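Local atomic coordinates of glucose-1-phosphate thymidylyltransferase (Bacillus anthracis, PDB entry 4ECM), a protein that catalyses the joining of glucose 1-phosphate and dTTP to give dTDP-glucose and pyrophosphate, the step that opens dTDP-L-rhamnose biosynthesis. Residues A[27-32]-A[73-78]; A[80-85]-A[99-104]. One frame throughout, in Å; residues are numbered along the deposited sequence.

Contact 1 of 2, residues A[27-32]-A[73-78]; sequences GIILAG and IMIITG. With DAU (2'deoxy-thymidine-5'-diphospho-alpha-D-glucose), chain B.
Ile29 and Ile75 sit side by side on one face of two parallel strands, their side chains pointing the same way, with CD1 of Ile29 3.7 Å from CD1 of Ile75. The Ile75 methyl is brought there by a bend at its second torsion (chi2 -69°), which turns CD1 toward the neighbouring strand. On the other face of the sheet, Leu30 CD2 packs 3.7 Å from Ile76 CG1, again side by side. Branched aliphatic residues suit this place because they fill both faces of a buried strand pair. The backbones are stitched in parallel register: Met74 N binds Gly27 O, Ile29 N donates to Met74 O at 2.9 Å, Ile76 N to Ile29 O almost straight at 172°, and Ala31 N to Ile76 O at 2.7 Å. CA-H...O contacts run from Ile73 to Gly27 O, Ile28 to Met74 O and Ile75 to Ile29 O.

The fit stays tight down to Ala31, where a side chain joins the bonding: Thr77 OG1, anti to its own N (chi1 -164°), reaches Ala31 O at 2.9 Å from above the carbonyl plane. The contact thins only at Gly32 and at Gly78, which is partly exposed and adds little. Gly32 N turns instead to the ligand, donating to the thymine oxygen O21 of dTDP-glucose at 2.9 Å; glycine, having no side chain, lets the base oxygen come this close to the backbone. Gly32 also touches pyrophosphate, placing the loop that follows the strand in the nucleotide site of this Rossmann-like nucleotidyltransferase fold.

Strand 125-130 flanks strand 25-30 and strand 98-103 flanks 72-77, while helix 57-67 covers the face with Ile29 and helix 110-115 the face with Leu30 and Ile76.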
loop_
_atom_site.group_PDB
_atom_site.type_symbol
_atom_site.label_atom_id
_atom_site.label_comp_id
_atom_site.label_asym_id
_atom_site.label_seq_id
_atom_site.Cartn_x
_atom_site.Cartn_y
_atom_site.Cartn_z
ATOM N N GLY A 27 17.683 -21.398 1.973
ATOM C CA GLY A 27 17.253 -20.649 3.151
ATOM C C GLY A 27 15.746 -20.369 3.126
ATOM O O GLY A 27 15.167 -20.125 2.067
ATOM N N ILE A 28 15.119 -20.407 4.299
ATOM C CA ILE A 28 13.696 -20.147 4.451
ATOM C C ILE A 28 13.468 -19.229 5.644
ATOM O O ILE A 28 13.945 -19.507 6.734
ATOM C CB ILE A 28 12.922 -21.451 4.671
ATOM C CG1 ILE A 28 13.100 -22.384 3.451
ATOM C CG2 ILE A 28 11.447 -21.164 4.917
ATOM C CD1 ILE A 28 12.561 -23.785 3.649
ATOM N N ILE A 29 12.782 -18.107 5.430
ATOM C CA ILE A 29 12.441 -17.208 6.535
ATOM C C ILE A 29 10.922 -17.201 6.621
ATOM O O ILE A 29 10.242 -16.855 5.653
ATOM C CB ILE A 29 12.935 -15.756 6.344
ATOM C CG1 ILE A 29 14.441 -15.706 6.120
ATOM C CG2 ILE A 29 12.575 -14.904 7.591
ATOM C CD1 ILE A 29 14.977 -14.307 5.835
ATOM N N LEU A 30 10.397 -17.611 7.768
ATOM C CA LEU A 30 8.962 -17.667 7.991
ATOM C C LEU A 30 8.572 -16.365 8.656
ATOM O O LEU A 30 8.919 -16.116 9.816
ATOM C CB LEU A 30 8.590 -18.896 8.838
ATOM C CG LEU A 30 8.975 -20.234 8.194
ATOM C CD1 LEU A 30 8.455 -21.403 9.026
ATOM C CD2 LEU A 30 8.452 -20.342 6.729
ATOM N N ALA A 31 7.862 -15.524 7.911
ATOM C CA ALA A 31 7.513 -14.200 8.392
ATOM C C ALA A 31 6.020 -13.943 8.387
ATOM O O ALA A 31 5.587 -12.807 8.241
ATOM C CB ALA A 31 8.254 -13.135 7.563
ATOM N N GLY A 32 5.234 -14.998 8.587
ATOM C CA GLY A 32 3.777 -14.890 8.616
ATOM C C GLY A 32 3.241 -14.592 10.003
ATOM O O GLY A 32 3.877 -13.900 10.797
ATOM N N ILE A 73 16.910 -17.885 -1.052
ATOM C CA ILE A 73 16.058 -17.784 0.127
ATOM C C ILE A 73 14.593 -17.575 -0.214
ATOM O O ILE A 73 14.248 -16.710 -1.033
ATOM C CB ILE A 73 16.496 -16.577 0.979
ATOM C CG1 ILE A 73 17.977 -16.703 1.366
ATOM C CG2 ILE A 73 15.602 -16.450 2.224
ATOM C CD1 ILE A 73 18.604 -15.453 1.934
ATOM N N MET A 74 13.733 -18.360 0.427
ATOM C CA MET A 74 12.309 -18.202 0.257
ATOM C C MET A 74 11.733 -17.478 1.474
ATOM O O MET A 74 12.077 -17.784 2.618
ATOM C CB MET A 74 11.614 -19.555 0.044
ATOM C CG MET A 74 10.085 -19.448 0.050
ATOM S SD MET A 74 9.240 -20.774 -0.844
ATOM C CE MET A 74 9.674 -20.305 -2.518
ATOM N N ILE A 75 10.848 -16.530 1.212
ATOM C CA ILE A 75 10.201 -15.727 2.243
ATOM C C ILE A 75 8.711 -16.041 2.229
ATOM O O ILE A 75 8.057 -15.920 1.183
ATOM C CB ILE A 75 10.371 -14.237 1.945
ATOM C CG1 ILE A 75 11.864 -13.851 1.814
ATOM C CG2 ILE A 75 9.628 -13.364 2.990
ATOM C CD1 ILE A 75 12.651 -13.908 3.040
ATOM N N ILE A 76 8.176 -16.435 3.382
ATOM C CA ILE A 76 6.754 -16.720 3.534
ATOM C C ILE A 76 6.092 -15.653 4.412
ATOM O O ILE A 76 6.595 -15.331 5.485
ATOM C CB ILE A 76 6.527 -18.067 4.205
ATOM C CG1 ILE A 76 7.187 -19.200 3.404
ATOM C CG2 ILE A 76 5.011 -18.331 4.403
ATOM C CD1 ILE A 76 6.640 -19.393 1.993
ATOM N N THR A 77 4.988 -15.082 3.946
ATOM C CA THR A 77 4.240 -14.120 4.757
ATOM C C THR A 77 2.787 -14.094 4.311
ATOM O O THR A 77 2.405 -14.813 3.389
ATOM C CB THR A 77 4.866 -12.696 4.723
ATOM O OG1 THR A 77 4.328 -11.906 5.800
ATOM C CG2 THR A 77 4.624 -12.014 3.377
ATOM N N GLY A 78 1.974 -13.294 4.993
ATOM C CA GLY A 78 0.542 -13.167 4.664
ATOM C C GLY A 78 0.305 -12.332 3.415
ATOM O O GLY A 78 1.151 -11.549 3.004
HETATM O O6 DAU B . 10.658 -18.702 19.293
HETATM C C6 DAU B . 10.952 -20.090 19.462
HETATM C C5 DAU B . 9.655 -20.883 19.529
HETATM O O5 DAU B . 8.917 -20.594 18.345
HETATM C C4 DAU B . 9.915 -22.388 19.655
HETATM O O4 DAU B . 10.574 -22.688 20.879
HETATM C C3 DAU B . 8.627 -23.205 19.586
HETATM O O3 DAU B . 8.966 -24.608 19.585
HETATM C C2 DAU B . 7.879 -22.815 18.305
HETATM O O2 DAU B . 6.600 -23.473 18.234
HETATM C C1 DAU B . 7.680 -21.307 18.220
HETATM O O1 DAU B . 6.782 -20.900 19.246
HETATM P P2 DAU B . 5.947 -19.524 19.115
HETATM O O3P DAU B . 6.832 -18.333 19.395
HETATM O O4P DAU B . 4.666 -19.726 19.874
HETATM O OPP DAU B . 5.627 -19.473 17.530
HETATM P P DAU B . 4.816 -18.258 16.859
HETATM O O1P DAU B . 5.118 -16.985 17.613
HETATM O O2P DAU B . 3.413 -18.700 16.654
HETATM O "O5'" DAU B . 5.530 -18.119 15.420
HETATM C "C5'" DAU B . 6.846 -17.612 15.347
HETATM C "C4'" DAU B . 7.259 -17.139 13.953
HETATM O "O4'" DAU B . 6.847 -18.005 12.897
HETATM C "C3'" DAU B . 6.765 -15.746 13.627
HETATM O "O3'" DAU B . 7.932 -15.005 13.260
HETATM C "C2'" DAU B . 5.832 -15.900 12.450
HETATM C "C1'" DAU B . 6.147 -17.285 11.903
HETATM N N11 DAU B . 4.987 -18.147 11.618
HETATM C C61 DAU B . 4.094 -18.439 12.680
HETATM C C51 DAU B . 2.834 -18.943 12.424
HETATM C C5A DAU B . 1.934 -19.353 13.571
HETATM C C21 DAU B . 4.487 -18.177 10.303
HETATM O O21 DAU B . 5.309 -17.826 9.303
HETATM N N31 DAU B . 3.257 -18.670 10.014
HETATM C C41 DAU B . 2.409 -19.049 11.006
HETATM O O41 DAU B . 1.179 -19.520 10.702
#

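Contact 2 of 2, residues A[80-85]-A[99-104]; sequences EHMGDV and FTYRVQ. With DAU (2'deoxy-thymidine-5'-diphospho-alpha-D-glucose), chain B.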
loop_
_atom_site.group_PDB
_atom_site.type_symbol
_atom_site.label_atom_id
_atom_site.label_comp_id
_atom_site.label_asym_id
_atom_site.label_seq_id
_atom_site.Cartn_x
_atom_site.Cartn_y
_atom_site.Cartn_z
ATOM N N GLU A 80 -1.769 -9.781 2.871
ATOM C CA GLU A 80 -1.795 -8.357 3.172
ATOM C C GLU A 80 -0.397 -7.776 3.403
ATOM O O GLU A 80 -0.092 -6.670 2.929
ATOM C CB GLU A 80 -2.688 -8.104 4.397
ATOM C CG GLU A 80 -2.465 -9.093 5.538
ATOM C CD GLU A 80 -2.917 -10.520 5.182
ATOM O OE1 GLU A 80 -2.259 -11.475 5.628
ATOM O OE2 GLU A 80 -3.924 -10.682 4.451
ATOM N N HIS A 81 0.453 -8.534 4.094
ATOM C CA HIS A 81 1.792 -8.063 4.442
ATOM C C HIS A 81 2.836 -8.102 3.327
ATOM O O HIS A 81 3.868 -7.433 3.430
ATOM C CB HIS A 81 2.362 -8.875 5.622
ATOM C CG HIS A 81 1.608 -8.710 6.909
ATOM N ND1 HIS A 81 1.120 -9.780 7.627
ATOM C CD2 HIS A 81 1.250 -7.600 7.599
ATOM C CE1 HIS A 81 0.509 -9.337 8.713
ATOM N NE2 HIS A 81 0.562 -8.018 8.712
ATOM N N MET A 82 2.576 -8.858 2.264
ATOM C CA MET A 82 3.591 -9.090 1.225
ATOM C C MET A 82 4.090 -7.822 0.553
ATOM O O MET A 82 5.263 -7.710 0.247
ATOM C CB MET A 82 3.062 -10.067 0.178
ATOM C CG MET A 82 4.096 -10.521 -0.821
ATOM S SD MET A 82 5.334 -11.610 -0.125
ATOM C CE MET A 82 4.344 -13.081 0.176
ATOM N N GLY A 83 3.209 -6.860 0.335
ATOM C CA GLY A 83 3.604 -5.606 -0.298
ATOM C C GLY A 83 4.753 -4.931 0.432
ATOM O O GLY A 83 5.764 -4.560 -0.164
ATOM N N ASP A 84 4.600 -4.783 1.736
ATOM C CA ASP A 84 5.607 -4.112 2.557
ATOM C C ASP A 84 6.871 -4.934 2.689
ATOM O O ASP A 84 7.957 -4.392 2.635
ATOM C CB ASP A 84 5.038 -3.775 3.927
ATOM C CG ASP A 84 4.054 -2.607 3.889
ATOM O OD1 ASP A 84 4.029 -1.834 2.895
ATOM O OD2 ASP A 84 3.322 -2.446 4.881
ATOM N N VAL A 85 6.731 -6.246 2.823
ATOM C CA VAL A 85 7.891 -7.104 2.936
ATOM C C VAL A 85 8.712 -7.007 1.660
ATOM O O VAL A 85 9.935 -6.815 1.700
ATOM C CB VAL A 85 7.496 -8.559 3.232
ATOM C CG1 VAL A 85 8.722 -9.465 3.184
ATOM C CG2 VAL A 85 6.776 -8.648 4.601
ATOM N N PHE A 99 15.713 -13.703 -3.641
ATOM C CA PHE A 99 14.461 -14.023 -2.961
ATOM C C PHE A 99 13.367 -14.573 -3.856
ATOM O O PHE A 99 13.233 -14.193 -5.013
ATOM C CB PHE A 99 13.874 -12.780 -2.248
ATOM C CG PHE A 99 14.722 -12.256 -1.110
ATOM C CD1 PHE A 99 15.053 -13.073 -0.042
ATOM C CD2 PHE A 99 15.127 -10.931 -1.079
ATOM C CE1 PHE A 99 15.820 -12.600 1.003
ATOM C CE2 PHE A 99 15.895 -10.439 -0.032
ATOM C CZ PHE A 99 16.237 -11.269 1.014
ATOM N N THR A 100 12.560 -15.448 -3.277
ATOM C CA THR A 100 11.376 -16.008 -3.927
ATOM C C THR A 100 10.294 -15.916 -2.846
ATOM O O THR A 100 10.570 -16.207 -1.675
ATOM C CB THR A 100 11.623 -17.456 -4.392
ATOM O OG1 THR A 100 12.696 -17.467 -5.346
ATOM C CG2 THR A 100 10.363 -18.073 -5.048
ATOM N N TYR A 101 9.079 -15.506 -3.216
ATOM C CA TYR A 101 8.014 -15.302 -2.246
ATOM C C TYR A 101 6.771 -16.162 -2.434
ATOM O O TYR A 101 6.319 -16.397 -3.560
ATOM C CB TYR A 101 7.544 -13.831 -2.305
ATOM C CG TYR A 101 8.628 -12.789 -2.060
ATOM C CD1 TYR A 101 8.858 -12.273 -0.787
ATOM C CD2 TYR A 101 9.380 -12.280 -3.113
ATOM C CE1 TYR A 101 9.864 -11.281 -0.559
ATOM C CE2 TYR A 101 10.380 -11.299 -2.899
ATOM C CZ TYR A 101 10.607 -10.808 -1.621
ATOM O OH TYR A 101 11.568 -9.853 -1.425
ATOM N N ARG A 102 6.191 -16.583 -1.316
ATOM C CA ARG A 102 4.919 -17.309 -1.327
ATOM C C ARG A 102 4.019 -16.846 -0.184
ATOM O O ARG A 102 4.496 -16.493 0.877
ATOM C CB ARG A 102 5.114 -18.805 -1.250
ATOM C CG ARG A 102 5.942 -19.361 -2.386
ATOM C CD ARG A 102 5.585 -20.811 -2.587
ATOM N NE ARG A 102 4.318 -20.944 -3.302
ATOM C CZ ARG A 102 3.511 -21.993 -3.221
ATOM N NH1 ARG A 102 3.775 -22.997 -2.381
ATOM N NH2 ARG A 102 2.395 -22.012 -3.944
ATOM N N VAL A 103 2.713 -16.882 -0.432
ATOM C CA VAL A 103 1.700 -16.447 0.506
ATOM C C VAL A 103 1.121 -17.577 1.357
ATOM O O VAL A 103 0.746 -18.625 0.842
ATOM C CB VAL A 103 0.503 -15.790 -0.264
ATOM C CG1 VAL A 103 -0.684 -15.471 0.687
ATOM C CG2 VAL A 103 0.968 -14.546 -1.019
ATOM N N GLN A 104 1.047 -17.336 2.667
ATOM C CA GLN A 104 0.412 -18.247 3.601
ATOM C C GLN A 104 -0.945 -17.604 3.871
ATOM O O GLN A 104 -1.019 -16.525 4.443
ATOM C CB GLN A 104 1.225 -18.397 4.884
ATOM C CG GLN A 104 0.646 -19.441 5.809
ATOM C CD GLN A 104 1.415 -19.606 7.093
ATOM O OE1 GLN A 104 2.207 -18.736 7.488
ATOM N NE2 GLN A 104 1.180 -20.740 7.776
HETATM O O6 DAU B . 10.658 -18.702 19.293
HETATM C C6 DAU B . 10.952 -20.090 19.462
HETATM C C5 DAU B . 9.655 -20.883 19.529
HETATM O O5 DAU B . 8.917 -20.594 18.345
HETATM C C4 DAU B . 9.915 -22.388 19.655
HETATM O O4 DAU B . 10.574 -22.688 20.879
HETATM C C3 DAU B . 8.627 -23.205 19.586
HETATM O O3 DAU B . 8.966 -24.608 19.585
HETATM C C2 DAU B . 7.879 -22.815 18.305
HETATM O O2 DAU B . 6.600 -23.473 18.234
HETATM C C1 DAU B . 7.680 -21.307 18.220
HETATM O O1 DAU B . 6.782 -20.900 19.246
HETATM P P2 DAU B . 5.947 -19.524 19.115
HETATM O O3P DAU B . 6.832 -18.333 19.395
HETATM O O4P DAU B . 4.666 -19.726 19.874
HETATM O OPP DAU B . 5.627 -19.473 17.530
HETATM P P DAU B . 4.816 -18.258 16.859
HETATM O O1P DAU B . 5.118 -16.985 17.613
HETATM O O2P DAU B . 3.413 -18.700 16.654
HETATM O "O5'" DAU B . 5.530 -18.119 15.420
HETATM C "C5'" DAU B . 6.846 -17.612 15.347
HETATM C "C4'" DAU B . 7.259 -17.139 13.953
HETATM O "O4'" DAU B . 6.847 -18.005 12.897
HETATM C "C3'" DAU B . 6.765 -15.746 13.627
HETATM O "O3'" DAU B . 7.932 -15.005 13.260
HETATM C "C2'" DAU B . 5.832 -15.900 12.450
HETATM C "C1'" DAU B . 6.147 -17.285 11.903
HETATM N N11 DAU B . 4.987 -18.147 11.618
HETATM C C61 DAU B . 4.094 -18.439 12.680
HETATM C C51 DAU B . 2.834 -18.943 12.424
HETATM C C5A DAU B . 1.934 -19.353 13.571
HETATM C C21 DAU B . 4.487 -18.177 10.303
HETATM O O21 DAU B . 5.309 -17.826 9.303
HETATM N N31 DAU B . 3.257 -18.670 10.014
HETATM C C41 DAU B . 2.409 -19.049 11.006
HETATM O O41 DAU B . 1.179 -19.520 10.702
#
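Met82 lays its sulfur against the Tyr101 ring, SD standing 3.6 Å from CD1 of the tyrosine. The approach is oblique: the sulfur sits 4.6 Å from the ring centroid and 53° off the ring normal, a Met-aromatic contact. Bends at chi2 and chi3 shape the chain so that SD meets the ring and CE lies on the strand backbone, 3.5 Å from Arg102 O and 3.9 Å from Val103 CG2. A flexible, unbranched methionine suits this role, since one chain can touch both an aromatic ring and a neighbouring valine. One helical turn further on, Val85 adds a lighter contact, its CG1 4.3 Å from Tyr101 CE1.

These residues join helix 82-89 to strand 98-103, the second and third elements of a beta-alpha-beta unit that starts with strand 72-77; the helix packs on the strand by van der Waals contact, mostly of apolar side-chain groups. Tyr101 suits the interface because its ring meets the helix side chains while its hydroxyl is hydrogen-bonded to Gly90 O. Val86 of a second subunit also packs on Met82 and Val103. Arg102, whose CB points away from the helix, binds Phe99 O of that subunit through NE and Leu116 O of its own chain through NH1.

Gln104, following Val103, recognises the thymine. Its extended chain carries the amide to the base, where OE1 accepts from N31 of the ligand at 2.7 Å and 169°, and NE2 gives a weak bond to O41. NE2 is also hydrogen-bonded to Gln112 OE1 and Gly109 O, which should help fix which way round the amide faces.

How the contacts relate
From the N terminus the chain enters strand 25-30, passes through the glycine-containing turn beginning at Gly32 and helix 57-67, and comes back to run parallel to it along strand 72-77, where contact 1 closes the first loop. It then runs straight into helix 82-89 and back to strand 98-103, and contact 2 closes this shorter loop. The two follow in series, neither nesting nor crossing. Strand 72-77 links them: it pairs with strand 98-103 through Ile75 N to Thr100 O and Gln104 N to Thr77 O, while Thr77 CG2 packs on Met82 CE. Both contacts end at dTDP-glucose, Gly32 and Gln104 holding different atoms of its thymine.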